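Local coordinates for protein transcriptional regulator (PDB 3E7Q) that probably binds operator DNA as a dimeric repressor of the TetR family, with a helix-turn-helix head and an all-helical C-terminal domain, at residues B[32-37]-B[57-62]; B[91-95]-B[137-141]; B[165-170]-B[192-196]. One frame throughout, in Å; residues are numbered along the deposited sequence.

Contact 1 (B[32-37]-B[57-62]); sequences FQGASV and GKDALV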
ATOM      1  N   PHE B  32       2.673  14.920  -4.266  1.00 49.00           N
ATOM      2  CA  PHE B  32       2.417  15.134  -5.689  1.00 49.02           C
ATOM      3  C   PHE B  32       1.605  16.362  -5.927  1.00 48.13           C
ATOM      4  O   PHE B  32       1.926  17.136  -6.821  1.00 46.95           O
ATOM      5  CB  PHE B  32       1.704  13.966  -6.343  1.00 49.64           C
ATOM      6  CG  PHE B  32       1.285  14.243  -7.778  1.00 50.21           C
ATOM      7  CD1 PHE B  32       2.194  14.168  -8.805  1.00 50.72           C
ATOM      8  CD2 PHE B  32      -0.036  14.605  -8.086  1.00 53.34           C
ATOM      9  CE1 PHE B  32       1.807  14.422 -10.126  1.00 52.32           C
ATOM     10  CE2 PHE B  32      -0.414  14.894  -9.401  1.00 51.84           C
ATOM     11  CZ  PHE B  32       0.498  14.771 -10.420  1.00 50.46           C
ATOM     12  N   GLN B  33       0.540  16.531  -5.149  1.00 47.99           N
ATOM     13  CA  GLN B  33      -0.349  17.697  -5.355  1.00 48.67           C
ATOM     14  C   GLN B  33       0.430  19.008  -5.148  1.00 48.02           C
ATOM     15  O   GLN B  33       0.209  20.003  -5.855  1.00 48.47           O
ATOM     16  CB  GLN B  33      -1.582  17.664  -4.422  1.00 47.92           C
ATOM     17  CG  GLN B  33      -2.432  16.411  -4.488  1.00 50.58           C
ATOM     18  CD  GLN B  33      -2.012  15.360  -3.428  1.00 52.48           C
ATOM     19  OE1 GLN B  33      -0.808  15.221  -3.125  1.00 53.41           O
ATOM     20  NE2 GLN B  33      -2.995  14.616  -2.882  1.00 49.61           N
ATOM     21  N   GLY B  34       1.333  19.018  -4.170  1.00 48.05           N
ATOM     22  CA  GLY B  34       2.090  20.235  -3.894  1.00 48.57           C
ATOM     23  C   GLY B  34       3.342  20.481  -4.730  1.00 48.54           C
ATOM     24  O   GLY B  34       3.855  21.592  -4.730  1.00 48.02           O
ATOM     25  N   ALA B  35       3.859  19.440  -5.398  1.00 48.68           N
ATOM     26  CA  ALA B  35       5.057  19.577  -6.245  1.00 48.94           C
ATOM     27  C   ALA B  35       4.747  20.457  -7.444  1.00 48.68           C
ATOM     28  O   ALA B  35       3.598  20.561  -7.832  1.00 50.27           O
ATOM     29  CB  ALA B  35       5.588  18.178  -6.708  1.00 48.17           C
ATOM     30  N   SER B  36       5.764  21.119  -8.004  1.00 47.81           N
ATOM     31  CA  SER B  36       5.628  21.832  -9.266  1.00 46.50           C
ATOM     32  C   SER B  36       6.995  21.833  -9.872  1.00 46.20           C
ATOM     33  O   SER B  36       7.933  21.516  -9.180  1.00 45.55           O
ATOM     34  CB  SER B  36       5.187  23.269  -9.008  1.00 46.97           C
ATOM     35  OG  SER B  36       6.106  23.915  -8.137  1.00 44.62           O
ATOM     36  N   VAL B  37       7.120  22.204 -11.140  1.00 46.60           N
ATOM     37  CA  VAL B  37       8.415  22.248 -11.787  1.00 48.35           C
ATOM     38  C   VAL B  37       9.369  23.241 -11.094  1.00 49.09           C
ATOM     39  O   VAL B  37      10.578  22.971 -11.017  1.00 49.35           O
ATOM     40  CB  VAL B  37       8.324  22.600 -13.300  1.00 48.10           C
ATOM     41  CG1 VAL B  37       7.355  21.681 -14.026  1.00 46.38           C
ATOM     42  CG2 VAL B  37       7.890  23.982 -13.478  1.00 50.26           C
ATOM     43  N   GLY B  57       6.255  19.280 -18.470  1.00 63.18           N
ATOM     44  CA  GLY B  57       5.620  19.748 -17.252  1.00 59.84           C
ATOM     45  C   GLY B  57       5.854  18.785 -16.108  1.00 56.85           C
ATOM     46  O   GLY B  57       6.678  17.855 -16.205  1.00 55.62           O
ATOM     47  N   LYS B  58       5.124  19.029 -15.032  1.00 52.95           N
ATOM     48  CA  LYS B  58       5.231  18.259 -13.840  1.00 51.56           C
ATOM     49  C   LYS B  58       4.826  16.799 -14.121  1.00 49.83           C
ATOM     50  O   LYS B  58       5.596  15.894 -13.883  1.00 50.29           O
ATOM     51  CB  LYS B  58       4.354  18.875 -12.762  1.00 51.85           C
ATOM     52  CG  LYS B  58       4.241  18.071 -11.467  1.00 52.83           C
ATOM     53  CD  LYS B  58       2.869  18.338 -10.918  1.00 55.46           C
ATOM     54  CE  LYS B  58       2.682  17.895  -9.513  1.00 56.24           C
ATOM     55  NZ  LYS B  58       1.620  18.751  -8.944  1.00 56.95           N
ATOM     56  N   ASP B  59       3.650  16.569 -14.671  1.00 47.18           N
ATOM     57  CA  ASP B  59       3.220  15.190 -14.921  1.00 46.37           C
ATOM     58  C   ASP B  59       4.332  14.356 -15.577  1.00 44.28           C
ATOM     59  O   ASP B  59       4.598  13.262 -15.155  1.00 43.02           O
ATOM     60  CB  ASP B  59       1.926  15.141 -15.746  1.00 44.99           C
ATOM     61  CG  ASP B  59       0.757  15.755 -15.036  1.00 48.48           C
ATOM     62  OD1 ASP B  59       0.850  16.065 -13.792  1.00 49.76           O
ATOM     63  OD2 ASP B  59      -0.292  15.944 -15.736  1.00 53.13           O
ATOM     64  N   ALA B  60       4.964  14.914 -16.603  1.00 43.16           N
ATOM     65  CA  ALA B  60       6.013  14.261 -17.345  1.00 42.45           C
ATOM     66  C   ALA B  60       7.292  14.008 -16.524  1.00 42.32           C
ATOM     67  O   ALA B  60       7.963  13.009 -16.715  1.00 41.50           O
ATOM     68  CB  ALA B  60       6.343  15.083 -18.523  1.00 43.70           C
ATOM     69  N   LEU B  61       7.634  14.917 -15.618  1.00 41.75           N
ATOM     70  CA  LEU B  61       8.779  14.723 -14.727  1.00 40.67           C
ATOM     71  C   LEU B  61       8.491  13.622 -13.729  1.00 39.17           C
ATOM     72  O   LEU B  61       9.356  12.831 -13.417  1.00 37.76           O
ATOM     73  CB  LEU B  61       9.161  16.034 -13.995  1.00 40.72           C
ATOM     74  CG  LEU B  61       9.879  17.052 -14.868  1.00 41.36           C
ATOM     75  CD1 LEU B  61       9.825  18.494 -14.263  1.00 43.96           C
ATOM     76  CD2 LEU B  61      11.327  16.602 -15.136  1.00 41.02           C
ATOM     77  N   VAL B  62       7.271  13.559 -13.242  1.00 39.45           N
ATOM     78  CA  VAL B  62       6.898  12.544 -12.229  1.00 40.01           C
ATOM     79  C   VAL B  62       6.831  11.139 -12.879  1.00 41.01           C
ATOM     80  O   VAL B  62       7.424  10.194 -12.333  1.00 40.09           O
ATOM     81  CB  VAL B  62       5.599  12.922 -11.492  1.00 39.64           C
ATOM     82  CG1 VAL B  62       5.073  11.776 -10.684  1.00 40.26           C
ATOM     83  CG2 VAL B  62       5.798  14.186 -10.586  1.00 37.70           C
TER
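K58 meets A35 and F32 with its ammonium end, where the chain is leaving helix 12-34. NZ donates a hydrogen bond of 2.9 Å to the loop carbonyl A35 O, approaching from above the carbonyl plane with a C=O...N angle of 135°. A second bond, to F32 O, is also modelled, but that oxygen sits too close to the lysine chain for its length to carry weight. The same lysine lies over one face of the F32 ring: NZ is 4.3 Å from the centroid, 6° off the normal, a cation-pi contact, and CE adds a CH-pi contact at 3.9 Å. At the ring edge stand V62 CG2 and, 3.6 Å from F32 CZ, the carboxylate oxygen D59 OD1. Farther along, V37 CG1 packs 4.0 Å from L61 CD1. F32 holds its ring there with CG anti to the backbone N (chi1 173°), and I123 and I126 also touch it. S36 OG bonds to K39 N and caps the first turn of helix 37-44, within the predicted helix-turn-helix. Lysine suits this place because its long apolar chain can lie on an aromatic face while its ammonium group, held by A35 O, faces the ring as a cation.

Contact 2 (B[91-95]-B[137-141]); sequences RLSAF and YRALL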
ATOM      1  N   ARG B  91      14.816 -19.829  -7.320  1.00 39.87           N
ATOM      2  CA  ARG B  91      14.509 -18.556  -7.997  1.00 39.98           C
ATOM      3  C   ARG B  91      13.497 -17.688  -7.218  1.00 39.34           C
ATOM      4  O   ARG B  91      13.704 -16.479  -7.061  1.00 39.05           O
ATOM      5  CB  ARG B  91      13.961 -18.795  -9.413  1.00 39.84           C
ATOM      6  CG  ARG B  91      14.875 -19.501 -10.378  1.00 41.28           C
ATOM      7  CD  ARG B  91      14.322 -19.559 -11.807  1.00 42.49           C
ATOM      8  NE  ARG B  91      15.446 -19.576 -12.738  1.00 48.49           N
ATOM      9  CZ  ARG B  91      15.426 -20.102 -13.977  1.00 53.52           C
ATOM     10  NH1 ARG B  91      14.308 -20.630 -14.492  1.00 53.97           N
ATOM     11  NH2 ARG B  91      16.540 -20.113 -14.732  1.00 52.40           N
ATOM     12  N   LEU B  92      12.419 -18.296  -6.721  1.00 39.11           N
ATOM     13  CA  LEU B  92      11.490 -17.573  -5.841  1.00 39.45           C
ATOM     14  C   LEU B  92      12.187 -17.086  -4.531  1.00 39.09           C
ATOM     15  O   LEU B  92      11.974 -15.957  -4.122  1.00 39.80           O
ATOM     16  CB  LEU B  92      10.226 -18.389  -5.478  1.00 38.97           C
ATOM     17  CG  LEU B  92       9.140 -18.580  -6.541  1.00 39.26           C
ATOM     18  CD1 LEU B  92       8.221 -19.644  -6.115  1.00 38.55           C
ATOM     19  CD2 LEU B  92       8.389 -17.270  -6.901  1.00 35.14           C
ATOM     20  N   SER B  93      12.971 -17.947  -3.892  1.00 38.51           N
ATOM     21  CA  SER B  93      13.740 -17.572  -2.688  1.00 39.22           C
ATOM     22  C   SER B  93      14.702 -16.465  -2.912  1.00 37.50           C
ATOM     23  O   SER B  93      14.863 -15.635  -2.049  1.00 38.65           O
ATOM     24  CB  SER B  93      14.516 -18.762  -2.129  1.00 38.52           C
ATOM     25  OG  SER B  93      13.590 -19.784  -1.943  1.00 42.35           O
ATOM     26  N   ALA B  94      15.352 -16.453  -4.061  1.00 38.02           N
ATOM     27  CA  ALA B  94      16.243 -15.364  -4.396  1.00 38.97           C
ATOM     28  C   ALA B  94      15.418 -14.082  -4.580  1.00 39.15           C
ATOM     29  O   ALA B  94      15.787 -13.073  -4.038  1.00 41.00           O
ATOM     30  CB  ALA B  94      17.079 -15.695  -5.635  1.00 39.03           C
ATOM     31  N   PHE B  95      14.306 -14.132  -5.319  1.00 39.39           N
ATOM     32  CA  PHE B  95      13.339 -13.028  -5.404  1.00 39.88           C
ATOM     33  C   PHE B  95      12.940 -12.478  -4.035  1.00 39.80           C
ATOM     34  O   PHE B  95      13.004 -11.299  -3.841  1.00 39.63           O
ATOM     35  CB  PHE B  95      12.088 -13.461  -6.146  1.00 40.32           C
ATOM     36  CG  PHE B  95      11.192 -12.344  -6.588  1.00 42.61           C
ATOM     37  CD1 PHE B  95      11.221 -11.878  -7.921  1.00 43.66           C
ATOM     38  CD2 PHE B  95      10.193 -11.820  -5.724  1.00 45.36           C
ATOM     39  CE1 PHE B  95      10.338 -10.838  -8.342  1.00 43.18           C
ATOM     40  CE2 PHE B  95       9.356 -10.808  -6.139  1.00 39.61           C
ATOM     41  CZ  PHE B  95       9.438 -10.309  -7.442  1.00 40.83           C
ATOM     42  N   TYR B 137       6.078  -6.814 -13.438  1.00 42.56           N
ATOM     43  CA  TYR B 137       6.373  -7.399 -12.154  1.00 42.96           C
ATOM     44  C   TYR B 137       5.659  -8.771 -12.010  1.00 42.72           C
ATOM     45  O   TYR B 137       6.282  -9.839 -11.708  1.00 41.91           O
ATOM     46  CB  TYR B 137       5.974  -6.393 -11.063  1.00 44.13           C
ATOM     47  CG  TYR B 137       6.254  -6.829  -9.641  1.00 46.05           C
ATOM     48  CD1 TYR B 137       7.490  -6.603  -9.050  1.00 48.49           C
ATOM     49  CD2 TYR B 137       5.282  -7.459  -8.898  1.00 48.86           C
ATOM     50  CE1 TYR B 137       7.736  -6.982  -7.765  1.00 48.58           C
ATOM     51  CE2 TYR B 137       5.529  -7.910  -7.610  1.00 51.81           C
ATOM     52  CZ  TYR B 137       6.756  -7.669  -7.046  1.00 50.47           C
ATOM     53  OH  TYR B 137       6.958  -8.047  -5.758  1.00 48.65           O
ATOM     54  N   ARG B 138       4.366  -8.754 -12.268  1.00 43.26           N
ATOM     55  CA  ARG B 138       3.561 -10.004 -12.297  1.00 44.87           C
ATOM     56  C   ARG B 138       4.008 -11.024 -13.367  1.00 44.48           C
ATOM     57  O   ARG B 138       3.948 -12.210 -13.103  1.00 45.61           O
ATOM     58  CB  ARG B 138       2.053  -9.703 -12.444  1.00 44.15           C
ATOM     59  CG  ARG B 138       1.409  -9.165 -11.174  1.00 45.55           C
ATOM     60  CD  ARG B 138      -0.066  -8.946 -11.331  1.00 47.58           C
ATOM     61  NE  ARG B 138      -0.322  -7.879 -12.320  1.00 51.42           N
ATOM     62  CZ  ARG B 138      -1.105  -7.984 -13.387  1.00 51.28           C
ATOM     63  NH1 ARG B 138      -1.791  -9.075 -13.645  1.00 54.30           N
ATOM     64  NH2 ARG B 138      -1.216  -6.972 -14.204  1.00 52.90           N
ATOM     65  N   ALA B 139       4.352 -10.578 -14.577  1.00 45.01           N
ATOM     66  CA  ALA B 139       4.815 -11.466 -15.656  1.00 45.02           C
ATOM     67  C   ALA B 139       6.040 -12.232 -15.151  1.00 45.58           C
ATOM     68  O   ALA B 139       6.151 -13.429 -15.401  1.00 46.67           O
ATOM     69  CB  ALA B 139       5.174 -10.684 -16.948  1.00 43.89           C
ATOM     70  N   LEU B 140       6.948 -11.552 -14.435  1.00 45.17           N
ATOM     71  CA  LEU B 140       8.135 -12.231 -13.872  1.00 44.83           C
ATOM     72  C   LEU B 140       7.753 -13.357 -12.925  1.00 44.02           C
ATOM     73  O   LEU B 140       8.370 -14.447 -12.933  1.00 43.36           O
ATOM     74  CB  LEU B 140       8.950 -11.248 -13.072  1.00 45.50           C
ATOM     75  CG  LEU B 140      10.455 -11.294 -13.019  1.00 47.15           C
ATOM     76  CD1 LEU B 140      11.069 -11.240 -14.456  1.00 52.30           C
ATOM     77  CD2 LEU B 140      10.878 -10.099 -12.217  1.00 45.41           C
ATOM     78  N   LEU B 141       6.783 -13.063 -12.062  1.00 41.54           N
ATOM     79  CA  LEU B 141       6.311 -14.028 -11.084  1.00 40.94           C
ATOM     80  C   LEU B 141       5.455 -15.111 -11.741  1.00 39.54           C
ATOM     81  O   LEU B 141       5.513 -16.246 -11.302  1.00 39.37           O
ATOM     82  CB  LEU B 141       5.575 -13.356  -9.913  1.00 39.60           C
ATOM     83  CG  LEU B 141       6.421 -12.593  -8.900  1.00 40.27           C
ATOM     84  CD1 LEU B 141       5.541 -11.709  -8.052  1.00 39.43           C
ATOM     85  CD2 LEU B 141       7.257 -13.591  -8.034  1.00 37.37           C
TER
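F95 reaches from helix 88-99 to helix 124-152, meeting Y137, L140 and L141 in the all-helical C-terminal domain of this TetR-family protein. Its CB points toward the opposing helix, and CG stands anti to the backbone N (chi1 -165°), which carries the ring across the gap between local axes 12.7 Å apart. L141 CD2 covers one face of the ring, nearly over its centre, 3.9 Å from the centroid and 9° off the normal, a CH-pi contact. At the edge, in the ring plane, CE1 meets L140 CD2 at 4.0 Å. The tip goes to the tyrosine: CZ comes 3.8 Å from Y137 CE1, and CE2 lies 3.7 Å from Y137 OH. The F95 edge is thus turned toward the Y137 face in an offset edge-to-face pair, with centroids 5.7 Å apart and planes at 61°. One turn earlier, L92 CD2 touches L141 CD2 at 4.0 Å, so a single leucine methyl serves both F95 and L92. Around this group, I81 of helix 58-82 also packs on F95, while L170 of helix 159-179 touches Y137. Phenylalanine is apt for a wide helix spacing, since a flat ring spans the gap and offers face and edge alike. The two roughly antiparallel helices are joined here by dispersion and weak aromatic electrostatics, a chemistry that depends on shape fit more than on fixed polar bonds.

Contact 3 (B[165-170]-B[192-196]); sequences SLSALL and ICEAW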
ATOM      1  N   SER B 165      -1.744 -12.860  -6.277  1.00 36.23           N
ATOM      2  CA  SER B 165      -1.768 -13.137  -4.841  1.00 36.13           C
ATOM      3  C   SER B 165      -0.409 -12.881  -4.202  1.00 37.45           C
ATOM      4  O   SER B 165      -0.277 -12.235  -3.146  1.00 38.01           O
ATOM      5  CB  SER B 165      -2.188 -14.597  -4.622  1.00 35.68           C
ATOM      6  OG  SER B 165      -2.243 -14.934  -3.236  1.00 34.07           O
ATOM      7  N   LEU B 166       0.604 -13.479  -4.801  1.00 38.72           N
ATOM      8  CA  LEU B 166       1.940 -13.299  -4.343  1.00 39.45           C
ATOM      9  C   LEU B 166       2.443 -11.801  -4.415  1.00 40.01           C
ATOM     10  O   LEU B 166       3.091 -11.335  -3.473  1.00 39.49           O
ATOM     11  CB  LEU B 166       2.893 -14.262  -5.093  1.00 39.83           C
ATOM     12  CG  LEU B 166       4.343 -14.292  -4.566  1.00 38.87           C
ATOM     13  CD1 LEU B 166       4.403 -14.627  -3.018  1.00 39.43           C
ATOM     14  CD2 LEU B 166       5.216 -15.239  -5.419  1.00 39.07           C
ATOM     15  N   SER B 167       2.189 -11.096  -5.516  1.00 38.72           N
ATOM     16  CA  SER B 167       2.473  -9.656  -5.596  1.00 40.37           C
ATOM     17  C   SER B 167       1.760  -8.858  -4.510  1.00 39.66           C
ATOM     18  O   SER B 167       2.352  -7.993  -3.895  1.00 41.67           O
ATOM     19  CB  SER B 167       2.065  -9.064  -6.954  1.00 40.75           C
ATOM     20  OG  SER B 167       2.717  -9.800  -7.967  1.00 47.77           O
ATOM     21  N   ALA B 168       0.496  -9.152  -4.297  1.00 37.72           N
ATOM     22  CA  ALA B 168      -0.255  -8.542  -3.237  1.00 37.32           C
ATOM     23  C   ALA B 168       0.397  -8.731  -1.856  1.00 36.89           C
ATOM     24  O   ALA B 168       0.534  -7.777  -1.098  1.00 36.24           O
ATOM     25  CB  ALA B 168      -1.725  -9.018  -3.285  1.00 35.61           C
ATOM     26  N   LEU B 169       0.847  -9.946  -1.553  1.00 37.68           N
ATOM     27  CA  LEU B 169       1.501 -10.263  -0.283  1.00 37.18           C
ATOM     28  C   LEU B 169       2.793  -9.487  -0.087  1.00 38.39           C
ATOM     29  O   LEU B 169       3.016  -8.923   0.981  1.00 38.20           O
ATOM     30  CB  LEU B 169       1.790 -11.742  -0.152  1.00 37.84           C
ATOM     31  CG  LEU B 169       2.509 -12.287   1.120  1.00 37.43           C
ATOM     32  CD1 LEU B 169       1.702 -11.949   2.359  1.00 33.31           C
ATOM     33  CD2 LEU B 169       2.769 -13.803   1.015  1.00 35.29           C
ATOM     34  N   LEU B 170       3.626  -9.466  -1.122  1.00 39.44           N
ATOM     35  CA  LEU B 170       4.873  -8.701  -1.180  1.00 39.22           C
ATOM     36  C   LEU B 170       4.682  -7.233  -0.995  1.00 39.62           C
ATOM     37  O   LEU B 170       5.343  -6.639  -0.154  1.00 39.38           O
ATOM     38  CB  LEU B 170       5.638  -8.963  -2.503  1.00 39.17           C
ATOM     39  CG  LEU B 170       6.327 -10.315  -2.442  1.00 41.38           C
ATOM     40  CD1 LEU B 170       6.496 -10.954  -3.841  1.00 40.83           C
ATOM     41  CD2 LEU B 170       7.642 -10.097  -1.736  1.00 35.57           C
ATOM     42  N   ILE B 192       7.513 -15.519   5.661  1.00 38.55           N
ATOM     43  CA  ILE B 192       6.088 -15.425   5.262  1.00 37.84           C
ATOM     44  C   ILE B 192       5.891 -15.796   3.780  1.00 38.26           C
ATOM     45  O   ILE B 192       4.926 -16.505   3.391  1.00 38.15           O
ATOM     46  CB  ILE B 192       5.535 -14.011   5.588  1.00 38.24           C
ATOM     47  CG1 ILE B 192       5.376 -13.849   7.120  1.00 38.02           C
ATOM     48  CG2 ILE B 192       4.235 -13.720   4.834  1.00 34.26           C
ATOM     49  CD1 ILE B 192       5.019 -12.377   7.579  1.00 38.41           C
ATOM     50  N   CYS B 193       6.837 -15.377   2.947  1.00 38.58           N
ATOM     51  CA  CYS B 193       6.720 -15.641   1.514  1.00 38.95           C
ATOM     52  C   CYS B 193       6.980 -17.063   1.171  1.00 37.69           C
ATOM     53  O   CYS B 193       6.244 -17.638   0.375  1.00 38.84           O
ATOM     54  CB  CYS B 193       7.623 -14.725   0.705  1.00 39.09           C
ATOM     55  SG  CYS B 193       7.091 -12.998   0.813  1.00 41.59           S
ATOM     56  N   GLU B 194       7.991 -17.658   1.782  1.00 37.41           N
ATOM     57  CA  GLU B 194       8.215 -19.080   1.632  1.00 37.00           C
ATOM     58  C   GLU B 194       7.022 -19.860   2.116  1.00 36.71           C
ATOM     59  O   GLU B 194       6.719 -20.906   1.556  1.00 35.98           O
ATOM     60  CB  GLU B 194       9.430 -19.574   2.430  1.00 37.11           C
ATOM     61  CG  GLU B 194      10.748 -18.969   2.109  1.00 37.57           C
ATOM     62  CD  GLU B 194      11.268 -19.258   0.718  1.00 39.87           C
ATOM     63  OE1 GLU B 194      10.671 -20.031  -0.052  1.00 39.95           O
ATOM     64  OE2 GLU B 194      12.339 -18.700   0.380  1.00 44.12           O
ATOM     65  N   ALA B 195       6.396 -19.399   3.202  1.00 37.31           N
ATOM     66  CA  ALA B 195       5.241 -20.113   3.772  1.00 38.51           C
ATOM     67  C   ALA B 195       4.047 -20.127   2.824  1.00 39.52           C
ATOM     68  O   ALA B 195       3.255 -21.095   2.782  1.00 40.97           O
ATOM     69  CB  ALA B 195       4.863 -19.556   5.130  1.00 37.57           C
ATOM     70  N   TRP B 196       3.900 -19.037   2.071  1.00 40.21           N
ATOM     71  CA  TRP B 196       2.896 -18.955   1.039  1.00 40.14           C
ATOM     72  C   TRP B 196       3.096 -19.989  -0.095  1.00 39.12           C
ATOM     73  O   TRP B 196       2.157 -20.620  -0.571  1.00 38.30           O
ATOM     74  CB  TRP B 196       2.974 -17.553   0.415  1.00 40.87           C
ATOM     75  CG  TRP B 196       1.966 -17.304  -0.616  1.00 40.84           C
ATOM     76  CD1 TRP B 196       0.753 -16.786  -0.394  1.00 42.71           C
ATOM     77  CD2 TRP B 196       2.060 -17.523  -2.057  1.00 39.83           C
ATOM     78  NE1 TRP B 196       0.075 -16.657  -1.578  1.00 45.01           N
ATOM     79  CE2 TRP B 196       0.834 -17.119  -2.609  1.00 40.57           C
ATOM     80  CE3 TRP B 196       3.037 -18.024  -2.907  1.00 40.09           C
ATOM     81  CZ2 TRP B 196       0.539 -17.208  -3.972  1.00 42.01           C
ATOM     82  CZ3 TRP B 196       2.752 -18.108  -4.273  1.00 42.44           C
ATOM     83  CH2 TRP B 196       1.510 -17.680  -4.791  1.00 41.02           C
TER
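W196 and L166 pack closely in an antiparallel helix pair of the C-terminal domain of this TetR-family protein, joining helices 159-179 and 186-204, whose segments here run at 164° with axes 10.9 Å apart. W196 points its CB toward the other helix, and L166 covers one face of its indole: CB lies 3.9 Å from the centroid of the six-membered ring, a CH-pi contact, and CD1 reaches 3.7 Å from W196 CE3. L169 runs alongside W196, head to tail, its CD2 3.8 Å from W196 CB, while its CD1 meets I192 CG2 at 4.0 Å. A broad, flat tryptophan suits a gap that leucine branches can roof.

Packing is thinner toward C193, whose SG touches L170 CD2 at 3.9 Å but comes only within 4.4 Å of L169 CD2. Every touching residue is buried; S165 and I192 also pack on I192 and S165 of the second subunit, placing the pair at the dimer interface, as in TetR relatives. On the partly exposed side, E194 turns away, its OE1 salt-bridged to R89 and OE2 bonded to S93 OG. Serine, small and polar, fits beside the indole edge: S165 OG, anti to its own backbone N (chi1 -180°), accepts a weak, bent hydrogen bond from W196 NE1, with an N-H...O angle of 141°.

From the N terminus, helix 12-34 leads into contact 1, which closes over the predicted helix-turn-helix by bringing the start of helix 58-82 back to its entrance. Helix 58-82 then leaves the DNA-binding head for the C-terminal domain. There contact 2 closes a mostly helical excursion of 41 residues between helices 88-99 and 124-152, and contact 3 closes one of 21 between helices 159-179 and 186-204. The three loops follow in series; none nests or crosses. Contact 1 lies across the chain's centre from the others, its centre 32 Å from that of contact 2. Contacts 2 and 3 touch, through a probable hydrogen bond between S93 OG and E194 OE2 and through Y137 against S167, tying four helices of the C-terminal domain together.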